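Local coordinates for Di-haem cytochrome c peroxidase family protein (Burkholderia thailandensis E264, PDB 6NX0) that carries two c-type hemes and probably acts as a peroxidase, passing electrons between the hemes to reduce hydrogen peroxide, as in the bacterial diheme cytochrome c peroxidases, at residues 118-123 with 210-215; 129-134 with 160-165; 215-220 with 244-249; 374-379 with 456-461. All blocks are in the same frame, centred on the assembly; numbering follows the deposited sequence.

Contact 1. Residues 118-123 with 210-215; sequences RGMSCA and DEMNNA. With HEC (heme c), chain B; NO3 (nitrate ion), chain H.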
# COMPACT_ATOMS: atom_id res chain seq x y z
N ARG A 118 12.70 -23.00 -3.63
CA ARG A 118 11.58 -22.88 -4.56
C ARG A 118 10.25 -23.07 -3.84
O ARG A 118 10.17 -23.73 -2.79
CB ARG A 118 11.72 -23.91 -5.68
N GLY A 119 9.20 -22.50 -4.42
CA GLY A 119 7.86 -22.70 -3.93
C GLY A 119 7.07 -21.44 -3.64
O GLY A 119 5.86 -21.50 -3.43
N MET A 120 7.74 -20.30 -3.64
CA MET A 120 7.11 -19.02 -3.36
C MET A 120 7.11 -18.18 -4.63
O MET A 120 8.15 -17.99 -5.26
CB MET A 120 7.85 -18.32 -2.22
CG MET A 120 7.60 -16.83 -2.13
SD MET A 120 8.15 -16.11 -0.57
CE MET A 120 6.80 -16.57 0.47
N SER A 121 5.93 -17.73 -5.04
CA SER A 121 5.75 -16.79 -6.14
C SER A 121 5.29 -15.46 -5.56
O SER A 121 4.99 -15.34 -4.36
CB SER A 121 4.72 -17.31 -7.13
OG SER A 121 3.44 -17.32 -6.51
N CYS A 122 5.16 -14.45 -6.42
CA CYS A 122 4.53 -13.20 -5.99
C CYS A 122 3.18 -13.46 -5.35
O CYS A 122 2.81 -12.79 -4.37
CB CYS A 122 4.33 -12.26 -7.18
SG CYS A 122 5.78 -11.91 -8.19
N ALA A 123 2.41 -14.39 -5.90
CA ALA A 123 1.08 -14.68 -5.39
C ALA A 123 1.09 -15.23 -3.97
O ALA A 123 0.04 -15.18 -3.31
CB ALA A 123 0.40 -15.67 -6.33
N ASP A 210 14.47 -12.04 3.48
CA ASP A 210 13.28 -12.28 4.29
C ASP A 210 12.04 -12.50 3.44
O ASP A 210 10.98 -12.83 3.97
CB ASP A 210 13.05 -11.11 5.26
CG ASP A 210 14.11 -11.03 6.36
OD1 ASP A 210 14.63 -12.09 6.76
OD2 ASP A 210 14.42 -9.91 6.80
N GLU A 211 12.16 -12.34 2.11
CA GLU A 211 11.05 -12.58 1.20
C GLU A 211 11.41 -13.70 0.22
O GLU A 211 11.51 -14.85 0.65
CB GLU A 211 10.64 -11.27 0.50
CG GLU A 211 10.20 -10.23 1.58
CD GLU A 211 9.48 -9.01 1.04
OE1 GLU A 211 9.69 -8.65 -0.12
OE2 GLU A 211 8.70 -8.38 1.77
N MET A 212 11.64 -13.43 -1.07
CA MET A 212 11.88 -14.53 -2.00
C MET A 212 13.31 -15.05 -1.96
O MET A 212 13.53 -16.18 -2.40
CB MET A 212 11.50 -14.11 -3.41
CG MET A 212 10.07 -13.57 -3.49
SD MET A 212 9.51 -12.99 -5.09
CE MET A 212 9.11 -14.54 -5.91
N ASN A 213 14.27 -14.27 -1.46
CA ASN A 213 15.60 -14.77 -1.09
C ASN A 213 16.42 -15.31 -2.27
O ASN A 213 17.24 -16.22 -2.11
CB ASN A 213 15.46 -15.84 -0.02
CG ASN A 213 16.78 -16.27 0.56
OD1 ASN A 213 17.67 -15.46 0.80
ND2 ASN A 213 16.90 -17.57 0.79
N ASN A 214 16.27 -14.75 -3.46
CA ASN A 214 17.29 -15.03 -4.47
C ASN A 214 18.59 -14.36 -4.08
O ASN A 214 18.61 -13.25 -3.53
CB ASN A 214 16.82 -14.58 -5.85
CG ASN A 214 15.59 -15.33 -6.31
OD1 ASN A 214 15.65 -16.52 -6.61
ND2 ASN A 214 14.46 -14.66 -6.32
N ALA A 215 19.71 -15.03 -4.35
CA ALA A 215 20.98 -14.59 -3.80
C ALA A 215 21.48 -13.31 -4.46
O ALA A 215 22.12 -12.47 -3.81
CB ALA A 215 22.02 -15.71 -3.96
FE HEC B . 5.03 -7.64 -2.91
CHA HEC B . 4.64 -4.38 -1.79
CHB HEC B . 4.67 -6.56 -6.11
CHC HEC B . 6.35 -10.59 -4.08
CHD HEC B . 5.56 -8.72 0.31
NA HEC B . 4.63 -5.84 -3.77
C1A HEC B . 4.54 -4.62 -3.14
C2A HEC B . 4.25 -3.62 -4.13
C3A HEC B . 4.15 -4.24 -5.31
C4A HEC B . 4.48 -5.63 -5.12
CMA HEC B . 3.95 -3.60 -6.67
CAA HEC B . 4.09 -2.11 -3.84
CBA HEC B . 2.62 -1.76 -3.67
CGA HEC B . 2.40 -0.34 -3.23
O1A HEC B . 1.19 0.06 -3.24
O2A HEC B . 3.37 0.33 -2.76
NB HEC B . 5.47 -8.44 -4.73
C1B HEC B . 5.25 -7.80 -5.94
C2B HEC B . 5.69 -8.68 -6.99
C3B HEC B . 6.26 -9.75 -6.43
C4B HEC B . 6.09 -9.63 -5.01
CMB HEC B . 5.59 -8.35 -8.48
CAB HEC B . 6.86 -11.00 -7.12
CBB HEC B . 8.15 -10.60 -7.87
NC HEC B . 5.78 -9.33 -2.05
C1C HEC B . 6.23 -10.45 -2.73
C2C HEC B . 6.36 -11.51 -1.75
C3C HEC B . 6.11 -11.03 -0.53
C4C HEC B . 5.78 -9.63 -0.70
CMC HEC B . 6.62 -12.98 -2.11
CAC HEC B . 5.80 -11.84 0.74
CBC HEC B . 7.05 -12.56 1.27
ND HEC B . 5.04 -6.73 -1.10
C1D HEC B . 5.26 -7.40 0.13
C2D HEC B . 5.28 -6.41 1.17
C3D HEC B . 5.07 -5.09 0.53
C4D HEC B . 4.92 -5.35 -0.88
CMD HEC B . 5.59 -6.67 2.63
CAD HEC B . 5.05 -3.71 1.22
CBD HEC B . 6.48 -3.39 1.58
CGD HEC B . 6.71 -1.93 1.91
O1D HEC B . 5.73 -1.15 1.88
O2D HEC B . 7.87 -1.62 2.28
N NO3 H . 18.94 -17.83 -6.89
O1 NO3 H . 18.49 -16.82 -7.46
O2 NO3 H . 19.56 -17.73 -5.76
O3 NO3 H . 18.80 -18.93 -7.50
O HOH W 1 7.10 -6.93 -2.80
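The start of the CXXCH heme-attachment motif meets the loop over the water-bearing side of the first heme c here, through Met120 and Met212. The two thioether chains pack with CG to CG at 4.3 Å, and no hydrogen bond joins the segments. Met212 has CG anti to its carbonyl carbon (chi1 -54°) and bends at chi3, which carries CE to 3.6 Å from Met120 O and close to the peptide between Ser121 and Cys122. From the 118-123 side, Met120 SD lies 3.8 Å from Glu211 O. Both methionines also share the heme methyl CMC, reached by Met212 CG at 3.8 Å, so the porphyrin edge completes the apolar junction. Cys122 SG fixes that edge through its thioether bond to heme CAB, 1.8 Å long. Glu211 brings OE2 to 3.5 Å from heme CHD, and this oxygen is also hydrogen-bonded to Ser156; the iron carries a water at 2.2 Å on this side. The contact thus joins the loop between helices 99-109 and 138-142 to the loop between helices 203-207 and 217-225, with Met212 also leaning on Pro205 and Leu206 and Cys122 on Phe109.

Contact 2. Residues 129-134 with 160-165; sequences GRAFAP and APSLLY. With HEC (heme c), chain B.
Ser162 and Ala131 form the tight centre of this contact, where two irregular segments run nearly antiparallel, 168° apart end to end. Ser162 OG donates to Ala131 O at 2.6 Å, lying in the carbonyl plane. With OG anti to the backbone N (chi1 167°), the hydroxyl can also accept from Leu164 N at 3.2 Å, an ST turn that ties the Leu163-Leu164 peptide N-H back to the serine hydroxyl. One residue along, Leu163 N donates to Phe132 O at 3.2 Å, from well above the carbonyl plane, while Ser162 CA adds a CA-H...O contact to the same oxygen. Phe132 O also accepts from His126 ND1, so two N-H groups and a C-H converge on this carbonyl oxygen. Pro134 CD makes another close touch, 3.1 Å from Ala160 O, with Ala160 CB beside it.

The other flank is held by looser apolar touches. Leu164 crosses the Phe132 side chain at about a right angle, its CD2 meeting CD1 of the ring obliquely at 3.7 Å, and its other branch, CD1, rests against Ala131 CB. No residue touching across the contact is fully exposed, but Pro161 and Ser162 are partly open to solvent, and the CB of Pro161 is directed away from 129-134, its CD lying 3.7 Å from heme C3D.

Toward the porphyrin, Ala160 CB lies 3.5 Å from heme C2D and Leu163 CD2 lies 3.5 Å from heme C3A. His126 is the axial ligand of this iron, and a backbone carbonyl accepting from the ND1 of the axial histidine is the second-shell arrangement familiar from c-type cytochromes, here built by the loop following the heme-binding motif.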
# COMPACT_ATOMS: atom_id res chain seq x y z
N GLY A 129 -7.09 -14.53 -4.86
CA GLY A 129 -8.38 -14.75 -4.23
C GLY A 129 -8.71 -13.78 -3.12
O GLY A 129 -9.82 -13.85 -2.56
N ARG A 130 -7.79 -12.89 -2.78
CA ARG A 130 -7.96 -11.89 -1.73
C ARG A 130 -7.45 -10.54 -2.23
O ARG A 130 -6.66 -9.85 -1.57
CB ARG A 130 -7.23 -12.30 -0.43
CG ARG A 130 -7.63 -11.51 0.84
CD ARG A 130 -6.79 -11.88 2.06
NE ARG A 130 -6.96 -13.29 2.39
CZ ARG A 130 -7.89 -13.77 3.19
NH1 ARG A 130 -7.97 -15.08 3.39
NH2 ARG A 130 -8.74 -12.98 3.81
N ALA A 131 -7.90 -10.14 -3.43
CA ALA A 131 -7.58 -8.82 -4.00
C ALA A 131 -6.08 -8.58 -4.10
O ALA A 131 -5.60 -7.44 -4.02
CB ALA A 131 -8.24 -7.70 -3.21
N PHE A 132 -5.32 -9.66 -4.30
CA PHE A 132 -3.86 -9.58 -4.42
C PHE A 132 -3.25 -8.97 -3.16
O PHE A 132 -2.20 -8.34 -3.20
CB PHE A 132 -3.46 -8.84 -5.70
CG PHE A 132 -3.83 -9.58 -6.94
CD1 PHE A 132 -5.10 -9.45 -7.50
CD2 PHE A 132 -2.94 -10.47 -7.51
CE1 PHE A 132 -5.46 -10.18 -8.64
CE2 PHE A 132 -3.28 -11.18 -8.65
CZ PHE A 132 -4.56 -11.05 -9.21
N ALA A 133 -3.87 -9.23 -2.02
CA ALA A 133 -3.35 -8.98 -0.70
C ALA A 133 -2.97 -10.30 -0.05
O ALA A 133 -3.38 -11.36 -0.52
CB ALA A 133 -4.41 -8.27 0.16
N PRO A 134 -2.19 -10.29 1.03
CA PRO A 134 -1.69 -11.57 1.53
C PRO A 134 -2.74 -12.40 2.25
O PRO A 134 -3.54 -11.90 3.05
CB PRO A 134 -0.55 -11.17 2.48
CG PRO A 134 -0.83 -9.78 2.84
CD PRO A 134 -1.48 -9.15 1.65
N ALA A 160 1.95 -6.54 3.64
CA ALA A 160 1.81 -6.34 2.20
C ALA A 160 0.42 -5.81 1.86
O ALA A 160 -0.58 -6.29 2.43
CB ALA A 160 2.03 -7.63 1.43
N PRO A 161 0.35 -4.87 0.92
CA PRO A 161 -0.94 -4.36 0.46
C PRO A 161 -1.53 -5.19 -0.66
O PRO A 161 -0.86 -5.98 -1.33
CB PRO A 161 -0.57 -2.97 -0.05
CG PRO A 161 0.77 -3.20 -0.69
CD PRO A 161 1.47 -4.16 0.28
N SER A 162 -2.82 -4.96 -0.87
CA SER A 162 -3.45 -5.32 -2.13
C SER A 162 -2.76 -4.63 -3.31
O SER A 162 -2.41 -3.45 -3.25
CB SER A 162 -4.92 -4.92 -2.08
OG SER A 162 -5.55 -4.95 -3.36
N LEU A 163 -2.57 -5.37 -4.40
CA LEU A 163 -2.05 -4.77 -5.63
C LEU A 163 -3.13 -4.34 -6.61
O LEU A 163 -2.79 -3.73 -7.62
CB LEU A 163 -1.10 -5.73 -6.33
CG LEU A 163 0.06 -6.25 -5.49
CD1 LEU A 163 1.01 -7.11 -6.34
CD2 LEU A 163 0.83 -5.12 -4.86
N LEU A 164 -4.40 -4.59 -6.34
CA LEU A 164 -5.40 -3.96 -7.20
C LEU A 164 -5.27 -2.45 -7.05
O LEU A 164 -4.97 -1.93 -5.96
CB LEU A 164 -6.81 -4.43 -6.85
CG LEU A 164 -7.10 -5.92 -7.11
CD1 LEU A 164 -8.54 -6.19 -6.73
CD2 LEU A 164 -6.84 -6.34 -8.55
N TYR A 165 -5.46 -1.74 -8.16
CA TYR A 165 -5.41 -0.27 -8.25
C TYR A 165 -3.98 0.28 -8.11
O TYR A 165 -3.79 1.50 -8.07
CB TYR A 165 -6.35 0.40 -7.23
CG TYR A 165 -7.73 -0.20 -7.34
CD1 TYR A 165 -8.56 0.12 -8.40
CD2 TYR A 165 -8.15 -1.15 -6.44
CE1 TYR A 165 -9.81 -0.48 -8.54
CE2 TYR A 165 -9.40 -1.76 -6.57
CZ TYR A 165 -10.21 -1.42 -7.63
OH TYR A 165 -11.46 -2.00 -7.81
FE HEC B . 5.03 -7.64 -2.91
CHA HEC B . 4.64 -4.38 -1.79
CHB HEC B . 4.67 -6.56 -6.11
CHC HEC B . 6.35 -10.59 -4.08
CHD HEC B . 5.56 -8.72 0.31
NA HEC B . 4.63 -5.84 -3.77
C1A HEC B . 4.54 -4.62 -3.14
C2A HEC B . 4.25 -3.62 -4.13
C3A HEC B . 4.15 -4.24 -5.31
C4A HEC B . 4.48 -5.63 -5.12
CMA HEC B . 3.95 -3.60 -6.67
CAA HEC B . 4.09 -2.11 -3.84
CBA HEC B . 2.62 -1.76 -3.67
CGA HEC B . 2.40 -0.34 -3.23
O1A HEC B . 1.19 0.06 -3.24
O2A HEC B . 3.37 0.33 -2.76
NB HEC B . 5.47 -8.44 -4.73
C1B HEC B . 5.25 -7.80 -5.94
C2B HEC B . 5.69 -8.68 -6.99
C3B HEC B . 6.26 -9.75 -6.43
C4B HEC B . 6.09 -9.63 -5.01
CMB HEC B . 5.59 -8.35 -8.48
CAB HEC B . 6.86 -11.00 -7.12
CBB HEC B . 8.15 -10.60 -7.87
NC HEC B . 5.78 -9.33 -2.05
C1C HEC B . 6.23 -10.45 -2.73
C2C HEC B . 6.36 -11.51 -1.75
C3C HEC B . 6.11 -11.03 -0.53
C4C HEC B . 5.78 -9.63 -0.70
CMC HEC B . 6.62 -12.98 -2.11
CAC HEC B . 5.80 -11.84 0.74
CBC HEC B . 7.05 -12.56 1.27
ND HEC B . 5.04 -6.73 -1.10
C1D HEC B . 5.26 -7.40 0.13
C2D HEC B . 5.28 -6.41 1.17
C3D HEC B . 5.07 -5.09 0.53
C4D HEC B . 4.92 -5.35 -0.88
CMD HEC B . 5.59 -6.67 2.63
CAD HEC B . 5.05 -3.71 1.22
CBD HEC B . 6.48 -3.39 1.58
CGD HEC B . 6.71 -1.93 1.91
O1D HEC B . 5.73 -1.15 1.88
O2D HEC B . 7.87 -1.62 2.28
O HOH W 1 7.10 -6.93 -2.80

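Contact 3. Residues 215-220 with 244-249; sequences ASAAAL and DPERMV. With NO3 (nitrate ion), chain H.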
# COMPACT_ATOMS: atom_id res chain seq x y z
N ALA A 215 19.71 -15.03 -4.35
CA ALA A 215 20.98 -14.59 -3.80
C ALA A 215 21.48 -13.31 -4.46
O ALA A 215 22.12 -12.47 -3.81
CB ALA A 215 22.02 -15.71 -3.96
N SER A 216 21.21 -13.14 -5.75
CA SER A 216 21.71 -12.04 -6.54
C SER A 216 21.00 -12.08 -7.87
O SER A 216 20.42 -13.10 -8.25
CB SER A 216 23.21 -12.16 -6.77
OG SER A 216 23.46 -13.26 -7.64
N ALA A 217 21.08 -10.97 -8.59
CA ALA A 217 20.56 -10.95 -9.96
C ALA A 217 21.28 -11.97 -10.83
O ALA A 217 20.66 -12.59 -11.71
CB ALA A 217 20.69 -9.56 -10.56
N ALA A 218 22.59 -12.16 -10.63
CA ALA A 218 23.32 -13.15 -11.42
C ALA A 218 22.81 -14.56 -11.18
O ALA A 218 22.69 -15.36 -12.13
CB ALA A 218 24.81 -13.06 -11.09
N ALA A 219 22.52 -14.90 -9.92
CA ALA A 219 21.99 -16.22 -9.61
C ALA A 219 20.60 -16.39 -10.20
O ALA A 219 20.27 -17.44 -10.75
CB ALA A 219 21.96 -16.42 -8.09
N LEU A 220 19.76 -15.37 -10.05
CA LEU A 220 18.39 -15.48 -10.55
C LEU A 220 18.39 -15.61 -12.06
O LEU A 220 17.61 -16.39 -12.62
CB LEU A 220 17.58 -14.27 -10.11
CG LEU A 220 16.13 -14.22 -10.62
CD1 LEU A 220 15.34 -15.44 -10.09
CD2 LEU A 220 15.46 -12.91 -10.26
N ASP A 244 23.13 -11.03 -19.06
CA ASP A 244 23.27 -9.71 -18.44
C ASP A 244 22.32 -9.67 -17.26
O ASP A 244 21.10 -9.53 -17.46
CB ASP A 244 22.94 -8.64 -19.47
CG ASP A 244 23.07 -7.22 -18.96
OD1 ASP A 244 23.01 -7.00 -17.74
OD2 ASP A 244 23.21 -6.31 -19.81
N PRO A 245 22.81 -9.80 -16.01
CA PRO A 245 21.87 -9.89 -14.88
C PRO A 245 20.95 -8.70 -14.78
O PRO A 245 19.77 -8.85 -14.43
CB PRO A 245 22.80 -10.01 -13.67
CG PRO A 245 24.10 -10.57 -14.22
CD PRO A 245 24.21 -10.04 -15.61
N GLU A 246 21.45 -7.48 -15.03
CA GLU A 246 20.60 -6.31 -14.86
C GLU A 246 19.56 -6.21 -15.97
O GLU A 246 18.44 -5.76 -15.72
CB GLU A 246 21.46 -5.04 -14.78
CG GLU A 246 22.28 -4.95 -13.48
CD GLU A 246 21.43 -5.11 -12.22
OE1 GLU A 246 21.78 -5.95 -11.36
OE2 GLU A 246 20.41 -4.41 -12.12
N ARG A 247 19.88 -6.67 -17.17
CA ARG A 247 18.88 -6.74 -18.23
C ARG A 247 17.76 -7.70 -17.86
O ARG A 247 16.56 -7.41 -18.06
CB ARG A 247 19.58 -7.16 -19.53
CG ARG A 247 18.68 -7.42 -20.71
CD ARG A 247 18.04 -6.19 -21.25
NE ARG A 247 17.31 -6.50 -22.48
CZ ARG A 247 16.37 -5.73 -23.00
NH1 ARG A 247 16.03 -4.59 -22.41
NH2 ARG A 247 15.75 -6.11 -24.11
N MET A 248 18.10 -8.86 -17.30
CA MET A 248 17.07 -9.79 -16.85
C MET A 248 16.13 -9.11 -15.86
O MET A 248 14.90 -9.21 -15.98
CB MET A 248 17.71 -11.03 -16.23
CG MET A 248 16.71 -12.04 -15.61
SD MET A 248 15.47 -12.69 -16.76
CE MET A 248 16.38 -14.07 -17.45
N VAL A 249 16.68 -8.42 -14.87
CA VAL A 249 15.82 -7.77 -13.87
C VAL A 249 14.96 -6.70 -14.53
O VAL A 249 13.76 -6.56 -14.23
CB VAL A 249 16.67 -7.20 -12.72
CG1 VAL A 249 15.79 -6.40 -11.74
CG2 VAL A 249 17.38 -8.30 -11.99
N NO3 H . 18.94 -17.83 -6.89
O1 NO3 H . 18.49 -16.82 -7.46
O2 NO3 H . 19.56 -17.73 -5.76
O3 NO3 H . 18.80 -18.93 -7.50
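Ala217 and Pro245 face each other at the first turns of two helices, each directing CB at the opposite segment, and their CB atoms stand 3.8 Å apart. The pyrrolidine ring fits against the backbone as well as the methyl: Pro245 CB is 3.7 Å from Ala218 N, and CG reaches Ala218 CB at 4.1 Å. Small alanine side chains let the helix starts come this near, with the Ala218 and Pro245 CA atoms 5.0 Å apart.

On the inner flank Val249 turns CG2 onto the Ala217 methyl, at 3.8 Å. The placement follows from its first torsion: CG1 is anti to the backbone N (chi1 174°), leaving CG2 on the side facing the alanine. Glu246 approaches differently. Its CB points away, but the chain bends at chi2 (-53°) and brings OE1 back alongside Ala217 CB, while OE2 forms a salt bridge with Arg203.

Ser216 and Asp244 are the N-caps of the two helices. Ser216 OG accepts from Ala219 N at 3.0 Å, and Asp244 OD1 accepts from Arg247 N at 3.2 Å, the latter from above the carboxylate plane, with a weak second bond from Glu246 N. A nitrate, probably from the crystallisation liquor, takes a bond from Ala215 N.

The pair thus joins the start of helix 217-225 to that of helix 245-260, while Phe207 of helix 203-207 touches side chains of both, packing against Ala217, Leu220 and Val249.

Contact 4. Residues 374-379 with 456-461; sequences NVAIKE and TLTDAR. With HEC (heme c), chain C.
Asn374 and Asp459 join two loops of the second cytochrome c-like domain, one leading to Lys378 beside the second heme c and the other following helix 444-455. Hydrogen bonds carry most of the contact. The Asn374 amide uses both ends: OD1 accepts from Asp459 N at 2.7 Å, the donor tilted 30° from the carbonyl plane, and ND2 donates to Asp459 OD2 at 3.0 Å. Because CG lies anti to the carbonyl carbon (chi1 -63°), the amide extends to Asp459, and the two bonds fix its rotation; amide and carboxylate planes stand 31° apart. The backbone adds Asn374 N to Leu457 O, 3.1 Å. Asp459 has further partners, OD1 bonding to Ser269 and OD2 to Tyr165, which would probably favour its ionised form.

Apolar contact is limited to Ile377 CG2, which meets Thr458 CG2 at 3.9 Å. The Ala376 methyl makes plain van der Waals contact with Thr458 OG1. All the residues that touch across the segments are buried.

A single water links the segments, accepting from Ala376 N and hydrogen-bonded to Thr458 OG1 at 2.8 Å, so the buried hydroxyl is tied to the short 3-10 turn.

Charge appears at the heme end of 374-379. The Lys378 chain bends at chi3 and chi4 toward the propionate, where NZ makes a weak hydrogen bond to heme O1A at 3.2 Å.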
# COMPACT_ATOMS: atom_id res chain seq x y z
N ASN A 374 -10.99 -2.76 -0.87
CA ASN A 374 -10.82 -4.13 -0.39
C ASN A 374 -10.20 -4.22 0.99
O ASN A 374 -9.76 -5.30 1.40
CB ASN A 374 -10.05 -4.98 -1.39
CG ASN A 374 -10.80 -5.10 -2.67
OD1 ASN A 374 -11.87 -5.74 -2.70
ND2 ASN A 374 -10.30 -4.49 -3.73
N VAL A 375 -10.22 -3.13 1.77
CA VAL A 375 -9.61 -3.17 3.10
C VAL A 375 -10.28 -4.21 3.99
O VAL A 375 -9.62 -4.84 4.82
CB VAL A 375 -9.64 -1.76 3.73
CG1 VAL A 375 -11.05 -1.30 4.05
CG2 VAL A 375 -8.71 -1.70 4.97
N ALA A 376 -11.59 -4.45 3.80
CA ALA A 376 -12.32 -5.28 4.75
C ALA A 376 -12.04 -6.77 4.62
O ALA A 376 -12.56 -7.55 5.43
CB ALA A 376 -13.82 -5.01 4.58
N ILE A 377 -11.23 -7.21 3.64
CA ILE A 377 -10.87 -8.62 3.50
C ILE A 377 -9.45 -8.89 3.96
O ILE A 377 -9.00 -10.05 3.90
CB ILE A 377 -11.06 -9.12 2.05
CG1 ILE A 377 -10.04 -8.51 1.08
CG2 ILE A 377 -12.48 -8.87 1.57
CD1 ILE A 377 -10.14 -9.03 -0.33
N LYS A 378 -8.73 -7.88 4.44
CA LYS A 378 -7.37 -8.09 4.89
C LYS A 378 -7.35 -8.80 6.25
O LYS A 378 -8.24 -8.63 7.08
CB LYS A 378 -6.62 -6.76 5.01
CG LYS A 378 -6.43 -6.05 3.69
CD LYS A 378 -6.09 -4.59 3.87
CE LYS A 378 -4.74 -4.37 4.56
NZ LYS A 378 -3.64 -4.26 3.57
N GLU A 379 -6.30 -9.59 6.46
CA GLU A 379 -6.13 -10.30 7.72
C GLU A 379 -5.42 -9.48 8.79
O GLU A 379 -5.53 -9.80 9.98
CB GLU A 379 -5.37 -11.61 7.48
CG GLU A 379 -6.18 -12.60 6.64
CD GLU A 379 -5.45 -13.89 6.36
OE1 GLU A 379 -4.21 -13.89 6.33
OE2 GLU A 379 -6.12 -14.92 6.18
N THR A 456 -18.28 -1.41 1.90
CA THR A 456 -18.81 -1.23 0.55
C THR A 456 -17.72 -1.12 -0.51
O THR A 456 -18.03 -1.12 -1.71
CB THR A 456 -19.71 0.02 0.45
OG1 THR A 456 -18.92 1.23 0.42
CG2 THR A 456 -20.76 0.07 1.56
N LEU A 457 -16.45 -1.02 -0.10
CA LEU A 457 -15.36 -0.84 -1.05
C LEU A 457 -14.74 -2.17 -1.48
O LEU A 457 -13.70 -2.18 -2.15
CB LEU A 457 -14.28 0.05 -0.43
CG LEU A 457 -14.75 1.32 0.25
CD1 LEU A 457 -13.56 2.14 0.74
CD2 LEU A 457 -15.61 2.14 -0.69
N THR A 458 -15.33 -3.29 -1.11
CA THR A 458 -14.83 -4.60 -1.52
C THR A 458 -15.31 -4.95 -2.92
O THR A 458 -16.50 -4.90 -3.22
CB THR A 458 -15.31 -5.63 -0.51
OG1 THR A 458 -14.86 -5.26 0.79
CG2 THR A 458 -14.82 -7.01 -0.86
N ASP A 459 -14.36 -5.33 -3.78
CA ASP A 459 -14.70 -5.77 -5.12
C ASP A 459 -15.56 -7.02 -5.06
O ASP A 459 -15.48 -7.82 -4.11
CB ASP A 459 -13.43 -5.96 -5.94
CG ASP A 459 -12.98 -4.68 -6.58
OD1 ASP A 459 -13.66 -4.21 -7.50
OD2 ASP A 459 -11.96 -4.12 -6.15
N ALA A 460 -16.43 -7.18 -6.07
CA ALA A 460 -17.49 -8.18 -6.02
C ALA A 460 -16.96 -9.59 -5.79
O ALA A 460 -17.61 -10.39 -5.09
CB ALA A 460 -18.30 -8.13 -7.31
N ARG A 461 -15.83 -9.93 -6.42
CA ARG A 461 -15.23 -11.27 -6.31
C ARG A 461 -14.95 -11.67 -4.87
O ARG A 461 -14.87 -12.87 -4.57
CB ARG A 461 -13.92 -11.31 -7.13
CG ARG A 461 -13.15 -12.63 -7.06
CD ARG A 461 -11.97 -12.57 -8.01
NE ARG A 461 -11.11 -13.75 -7.94
CZ ARG A 461 -9.95 -13.87 -8.59
NH1 ARG A 461 -9.49 -12.87 -9.33
NH2 ARG A 461 -9.24 -14.99 -8.48
FE HEC C . -6.18 6.35 7.50
CHA HEC C . -4.09 3.65 7.16
CHB HEC C . -8.87 4.23 7.78
CHC HEC C . -8.17 8.96 8.50
CHD HEC C . -3.62 8.51 6.87
NA HEC C . -6.44 4.34 7.42
C1A HEC C . -5.43 3.41 7.22
C2A HEC C . -6.02 2.11 7.34
C3A HEC C . -7.35 2.27 7.40
C4A HEC C . -7.64 3.68 7.46
CMA HEC C . -8.41 1.19 7.62
CAA HEC C . -5.27 0.77 7.15
CBA HEC C . -5.27 0.35 5.69
CGA HEC C . -4.45 -0.88 5.37
O1A HEC C . -4.30 -1.14 4.14
O2A HEC C . -3.73 -1.42 6.26
NB HEC C . -8.12 6.58 8.00
C1B HEC C . -9.09 5.57 8.00
C2B HEC C . -10.36 6.15 8.40
C3B HEC C . -10.17 7.44 8.67
C4B HEC C . -8.77 7.74 8.38
CMB HEC C . -11.69 5.36 8.43
CAB HEC C . -11.17 8.47 9.25
CBB HEC C . -11.68 8.00 10.63
NC HEC C . -5.97 8.35 7.58
C1C HEC C . -6.90 9.25 8.09
C2C HEC C . -6.30 10.55 8.06
C3C HEC C . -5.08 10.45 7.52
C4C HEC C . -4.83 9.05 7.24
CMC HEC C . -7.08 11.81 8.49
CAC HEC C . -4.17 11.60 7.05
CBC HEC C . -3.78 12.44 8.28
ND HEC C . -4.24 6.11 7.04
C1D HEC C . -3.35 7.17 6.84
C2D HEC C . -2.02 6.63 6.77
C3D HEC C . -2.14 5.17 6.95
C4D HEC C . -3.55 4.90 7.06
CMD HEC C . -0.71 7.39 6.57
CAD HEC C . -0.99 4.15 7.00
CBD HEC C . -0.47 4.11 8.43
CGD HEC C . 0.39 2.88 8.65
O1D HEC C . 0.40 1.98 7.78
O2D HEC C . 0.92 2.75 9.80
O HOH W 2 -13.37 -3.07 1.76

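Contacts 1 and 2 share the first heme c: their centres lie 17 Å apart and their nearest atoms about 6 Å, with the porphyrin lying between 210-215, on the side of the iron-bound water, and 160-165. Contact 3 continues from contact 1 through Ala215, and Leu220 CD1 packs 3.7 Å from Asn214 OD1; the centre of contact 3 is 14 Å from that of contact 1. Contact 2 touches contact 4, centres 9 Å apart, through probable hydrogen bonds from Tyr165 OH to Asp459 OD2 at 2.7 Å and Arg130 NH2 to Ile377 O at 2.9 Å; separately, the Pro161 side chain comes within about 6 Å of the second heme. Contacts 3 and 4 lie farthest apart, with centres 36 Å from each other.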